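Local coordinates for amino acid ABC transporter, periplasmic amino acid-binding protein (Brucella ovis, PDB 4Z9N) that binds glutathione in its ligand pocket and, as a periplasmic solute-binding protein, probably delivers its ligand to an ABC transporter for uptake, at residues A9-D14 and T216-D221; L21-N26 and T61-T66. All blocks are in the same frame, centred on the assembly; numbering follows the deposited sequence. Where two conformers were deposited one is given.

Contact 1. Residues A9-D14 and T216-D221; sequences ADTLSD and TVRQGD. With NA (sodium ion), chain K.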
# COMPACT_ATOMS: atom_id res chain seq x y z
N ALA D 9 -24.24 6.81 -4.39
CA ALA D 9 -23.88 5.42 -4.68
C ALA D 9 -23.63 4.64 -3.38
O ALA D 9 -22.98 5.14 -2.46
CB ALA D 9 -22.65 5.36 -5.57
N ASP D 10 -24.16 3.42 -3.33
CA ASP D 10 -24.06 2.56 -2.15
C ASP D 10 -24.07 1.10 -2.60
O ASP D 10 -25.11 0.44 -2.58
CB ASP D 10 -25.21 2.84 -1.18
CG ASP D 10 -25.00 2.22 0.19
OD1 ASP D 10 -24.07 1.39 0.35
OD2 ASP D 10 -25.77 2.57 1.10
N THR D 11 -22.91 0.62 -3.03
CA THR D 11 -22.79 -0.74 -3.55
C THR D 11 -23.01 -1.75 -2.43
O THR D 11 -23.62 -2.79 -2.65
CB THR D 11 -21.41 -0.96 -4.22
OG1 THR D 11 -21.24 -0.01 -5.28
CG2 THR D 11 -21.29 -2.35 -4.79
N LEU D 12 -22.52 -1.45 -1.23
CA LEU D 12 -22.74 -2.37 -0.12
C LEU D 12 -24.24 -2.67 0.06
O LEU D 12 -24.64 -3.84 0.16
CB LEU D 12 -22.16 -1.81 1.18
CG LEU D 12 -22.34 -2.77 2.36
CD1 LEU D 12 -21.62 -4.09 2.08
CD2 LEU D 12 -21.82 -2.13 3.64
N SER D 13 -25.06 -1.63 0.09
CA SER D 13 -26.50 -1.80 0.28
C SER D 13 -27.13 -2.61 -0.85
O SER D 13 -27.99 -3.46 -0.60
CB SER D 13 -27.18 -0.44 0.38
OG SER D 13 -28.58 -0.59 0.53
N ASP D 14 -26.71 -2.35 -2.08
CA ASP D 14 -27.24 -3.05 -3.24
C ASP D 14 -26.83 -4.52 -3.25
O ASP D 14 -27.61 -5.38 -3.63
CB ASP D 14 -26.79 -2.37 -4.53
CG ASP D 14 -27.30 -0.95 -4.64
OD1 ASP D 14 -26.73 -0.16 -5.42
OD2 ASP D 14 -28.28 -0.61 -3.95
N THR D 216 -9.98 -4.03 -7.52
CA THR D 216 -10.37 -2.88 -8.33
C THR D 216 -11.86 -2.56 -8.16
O THR D 216 -12.68 -3.45 -8.28
CB THR D 216 -10.04 -3.15 -9.81
OG1 THR D 216 -8.67 -3.59 -9.88
CG2 THR D 216 -10.22 -1.90 -10.66
N VAL D 217 -12.18 -1.31 -7.84
CA VAL D 217 -13.56 -0.88 -7.64
C VAL D 217 -13.80 0.43 -8.39
O VAL D 217 -12.86 1.07 -8.86
CB VAL D 217 -13.91 -0.68 -6.14
CG1 VAL D 217 -13.89 -2.02 -5.37
CG2 VAL D 217 -12.95 0.32 -5.49
N ARG D 218 -15.07 0.82 -8.50
CA ARG D 218 -15.41 2.12 -9.07
C ARG D 218 -15.04 3.23 -8.08
O ARG D 218 -15.15 3.04 -6.87
CB ARG D 218 -16.90 2.19 -9.42
CG ARG D 218 -17.30 1.26 -10.56
CD ARG D 218 -18.78 1.39 -10.89
NE ARG D 218 -19.64 0.93 -9.80
CZ ARG D 218 -19.99 -0.33 -9.61
NH1 ARG D 218 -19.56 -1.28 -10.43
NH2 ARG D 218 -20.77 -0.65 -8.59
N GLN D 219 -14.61 4.38 -8.60
CA GLN D 219 -14.54 5.61 -7.80
C GLN D 219 -15.93 6.04 -7.30
O GLN D 219 -16.95 5.59 -7.82
CB GLN D 219 -13.92 6.75 -8.61
CG GLN D 219 -12.44 6.55 -8.88
CD GLN D 219 -11.80 7.68 -9.68
OE1 GLN D 219 -10.56 7.76 -9.77
NE2 GLN D 219 -12.63 8.54 -10.27
N GLY D 220 -15.96 6.90 -6.29
CA GLY D 220 -17.21 7.50 -5.85
C GLY D 220 -18.06 6.71 -4.87
O GLY D 220 -19.22 7.04 -4.62
N ASP D 221 -17.50 5.64 -4.30
CA ASP D 221 -18.20 4.88 -3.28
C ASP D 221 -17.19 4.44 -2.22
O ASP D 221 -16.67 3.32 -2.27
CB ASP D 221 -18.93 3.68 -3.91
CG ASP D 221 -19.88 2.99 -2.95
OD1 ASP D 221 -19.76 3.19 -1.71
OD2 ASP D 221 -20.77 2.24 -3.43
NA NA K . -8.59 6.56 -8.90
O HOH W 1 -21.16 0.99 -0.36
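Asp-221 OD2 is gripped by two donors of one residue, the backbone N and the hydroxyl of Thr-11. The amide bond is short and nearly straight, Thr-11 N to Asp-221 OD2 2.7 Å, and uses the syn lone pair, whereas Thr-11 OG1 donates from the anti side at 3.0 Å from the same OD2, 27° out of the carboxylate plane. Two helix N-caps meet here: Asp-10 precedes helix 11-18, its OD1 accepting from Ser-13 N, and Asp-221 precedes helix 222-240, its OD1 taking the amide of Trp-224. One carboxylate thus caps its own helix with one oxygen and holds the first residue of another with the second. Water 1 bridges the caps, donating to Asp-10 OD1 and Asp-221 OD1 while accepting from Leu-12 N. The donors on both carboxylates probably ease the like-charge proximity, Asp-10 OD1 lying 5.1 Å from Asp-221 OD2.

The threonine hydroxyl lies beside its own backbone N (chi1 -58°), which turns both donors to the same oxygen. Arg-218 comes from strand 211-218 with its chain bent at chi3, and NH2 makes a weak bond to Thr-11 OG1 at 3.4 Å; NH1 is bonded to the carbonyls of Leu-77, its strongest partner, and Val-82. Gln-219 is a ligand of a sodium ion shared with Asp-96 O, Leu-101 O, Asp-102 OD1 and Asp-226 OD1 of the second subunit.

Contact 2. Residues L21-N26 and T61-T66; sequences LQCGVN and TKVKFT. With GSH (glutathione), chain U.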
# COMPACT_ATOMS: atom_id res chain seq x y z
N LEU D 21 -22.74 -11.34 -4.05
CA LEU D 21 -21.73 -10.45 -4.62
C LEU D 21 -21.45 -10.84 -6.08
O LEU D 21 -21.26 -12.01 -6.38
CB LEU D 21 -20.46 -10.55 -3.77
CG LEU D 21 -19.18 -9.82 -4.20
CD1 LEU D 21 -19.34 -8.31 -4.07
CD2 LEU D 21 -18.00 -10.29 -3.36
N GLN D 22 -21.47 -9.87 -6.99
CA GLN D 22 -21.15 -10.15 -8.39
C GLN D 22 -19.69 -9.77 -8.66
O GLN D 22 -19.34 -8.61 -8.57
CB GLN D 22 -22.08 -9.36 -9.32
CG GLN D 22 -22.05 -9.76 -10.80
CD GLN D 22 -22.71 -11.11 -11.07
OE1 GLN D 22 -23.82 -11.38 -10.60
NE2 GLN D 22 -22.05 -11.95 -11.86
N CYS D 23 -18.85 -10.75 -9.01
CA CYS D 23 -17.41 -10.50 -9.18
C CYS D 23 -16.87 -10.70 -10.59
O CYS D 23 -17.18 -11.71 -11.25
CB CYS D 23 -16.62 -11.42 -8.24
SG CYS D 23 -16.97 -11.16 -6.51
N GLY D 24 -16.05 -9.77 -11.05
CA GLY D 24 -15.34 -9.97 -12.29
C GLY D 24 -14.06 -10.77 -12.08
O GLY D 24 -13.19 -10.36 -11.30
N VAL D 25 -13.93 -11.91 -12.77
CA VAL D 25 -12.77 -12.78 -12.61
C VAL D 25 -12.22 -13.20 -13.97
O VAL D 25 -12.74 -12.81 -15.01
CB VAL D 25 -13.09 -14.02 -11.75
CG1 VAL D 25 -13.52 -13.61 -10.34
CG2 VAL D 25 -14.18 -14.87 -12.39
N ASN D 26 -11.16 -14.00 -13.94
CA ASN D 26 -10.48 -14.46 -15.14
C ASN D 26 -11.38 -15.41 -15.95
O ASN D 26 -12.31 -16.00 -15.40
CB ASN D 26 -9.16 -15.15 -14.77
CG ASN D 26 -8.15 -15.11 -15.89
OD1 ASN D 26 -8.29 -15.85 -16.88
ND2 ASN D 26 -7.11 -14.28 -15.74
N THR D 61 -20.16 -18.69 -0.47
CA THR D 61 -20.78 -19.12 -1.72
C THR D 61 -21.85 -18.14 -2.19
O THR D 61 -22.49 -18.37 -3.21
CB THR D 61 -21.42 -20.52 -1.58
OG1 THR D 61 -22.52 -20.46 -0.68
CG2 THR D 61 -20.40 -21.52 -1.04
N LYS D 62 -22.05 -17.06 -1.45
CA LYS D 62 -23.00 -16.01 -1.83
C LYS D 62 -22.36 -15.07 -2.84
O LYS D 62 -22.24 -13.86 -2.61
CB LYS D 62 -23.48 -15.25 -0.59
CG LYS D 62 -24.36 -16.05 0.38
CD LYS D 62 -25.71 -16.35 -0.23
CE LYS D 62 -26.63 -17.08 0.75
NZ LYS D 62 -26.92 -16.29 1.98
N VAL D 63 -21.94 -15.63 -3.96
CA VAL D 63 -21.19 -14.89 -4.96
C VAL D 63 -21.52 -15.47 -6.32
O VAL D 63 -21.76 -16.68 -6.43
CB VAL D 63 -19.68 -14.95 -4.67
CG1 VAL D 63 -19.22 -16.40 -4.56
CG2 VAL D 63 -18.89 -14.22 -5.75
N LYS D 64 -21.57 -14.61 -7.33
CA LYS D 64 -21.68 -15.04 -8.72
C LYS D 64 -20.50 -14.51 -9.51
O LYS D 64 -20.04 -13.37 -9.28
CB LYS D 64 -23.01 -14.59 -9.36
CG LYS D 64 -24.26 -15.12 -8.68
CD LYS D 64 -25.50 -14.77 -9.50
CE LYS D 64 -26.78 -15.10 -8.76
NZ LYS D 64 -27.97 -14.93 -9.64
N PHE D 65 -19.98 -15.32 -10.42
CA PHE D 65 -18.74 -14.97 -11.13
C PHE D 65 -18.97 -14.61 -12.59
O PHE D 65 -19.65 -15.33 -13.32
CB PHE D 65 -17.75 -16.13 -11.04
CG PHE D 65 -17.31 -16.43 -9.64
CD1 PHE D 65 -16.30 -15.69 -9.04
CD2 PHE D 65 -17.94 -17.43 -8.90
CE1 PHE D 65 -15.91 -15.96 -7.73
CE2 PHE D 65 -17.55 -17.70 -7.60
CZ PHE D 65 -16.53 -16.96 -7.01
N THR D 66 -18.38 -13.49 -13.00
CA THR D 66 -18.43 -13.02 -14.38
C THR D 66 -17.04 -13.14 -15.01
O THR D 66 -16.17 -12.32 -14.74
CB THR D 66 -18.91 -11.55 -14.44
OG1 THR D 66 -20.23 -11.45 -13.88
CG2 THR D 66 -18.91 -11.00 -15.89
N1 GSH U . -1.50 -7.95 -15.08
CA1 GSH U . -1.54 -7.64 -16.51
C1 GSH U . -2.55 -6.51 -16.72
O11 GSH U . -2.64 -5.98 -17.86
O12 GSH U . -3.29 -6.12 -15.78
CB1 GSH U . -1.99 -8.84 -17.35
CG1 GSH U . -3.39 -9.28 -16.90
CD1 GSH U . -3.93 -10.30 -17.89
OE1 GSH U . -4.97 -10.14 -18.46
N2 GSH U . -3.15 -11.49 -18.14
CA2 GSH U . -3.66 -12.45 -19.10
C2 GSH U . -5.00 -13.05 -18.68
O2 GSH U . -5.41 -13.03 -17.56
CB2 GSH U . -2.59 -13.50 -19.43
SG2 GSH U . -2.30 -14.63 -18.04
N3 GSH U . -5.82 -13.62 -19.73
CA3 GSH U . -7.10 -14.19 -19.41
C3 GSH U . -8.14 -13.58 -20.34
O31 GSH U . -9.28 -14.12 -20.40
O32 GSH U . -7.88 -12.55 -21.03
O HOH W 2 -23.00 -14.54 -13.30
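Gln-22 folds its side chain over the neighbouring strand, laying its amide across Lys-64 toward Thr-66. The chain leaves with CG anti to the backbone N (chi1 -168°) and bends at chi2, which brings OE1 to 3.5 Å from Lys-64 CB and lets NE2 donate to Thr-66 OG1 at 2.8 Å. That donor meets a hydroxyl 21° out of the amide plane, and the two side chains cross at about a right angle. NE2 also donates to water 2, so the amide nitrogen is held twice.

Beneath this lies a parallel pairing of strands 21-25 and 63-67, part of the parallel sheet in one lobe of the periplasmic-binding-protein fold, where strand 84-85 flanks 21-25 on its other side. The ladder runs from Leu-21 N on Lys-62 O to Val-25 N on Thr-66 O, the strand segments crossing at -26°. On the face away from Gln-22, Val-63 CG2 is 3.7 Å from Cys-23 SG and sits over one face of the Phe-65 ring, offset toward its rim. Val-25 CG1 instead reaches the ring edge, 3.7 Å from Phe-65 CD1, while helix 44-57 packs against Leu-21 and Cys-23 through Val-52 and Cys-49. Past the strand pairing, Asn-26 enters the glutathione pocket: its OD1 accepts from Gly-28 N, and its ND2 donates to Asn-88 OD1 and, at 2.8 Å, to glutathione O2.

Overall arrangement
Contacts 1 and 2 are neighbours along the chain at one end only: helix 11-18 of contact 1 leads directly into strand 21-25 of contact 2. Their centres lie 15 Å apart and their nearest atoms about 6 Å apart, without touching. Contact 2 joins two strands whose connection includes the hairpin strands 34-35 and 41-42 and helix 44-57, whereas contact 1 brings the N-terminal region to residues 216-221, some 200 positions later. Strand 84-85 bridges the two regions, lying beside strand 21-25 and bonding through Leu-85 to Thr-216. Both segments of contact 2 fall between those of contact 1. Gln-219 of contact 1 belongs to the intersubunit sodium site, Asn-26 of contact 2 to the glutathione pocket.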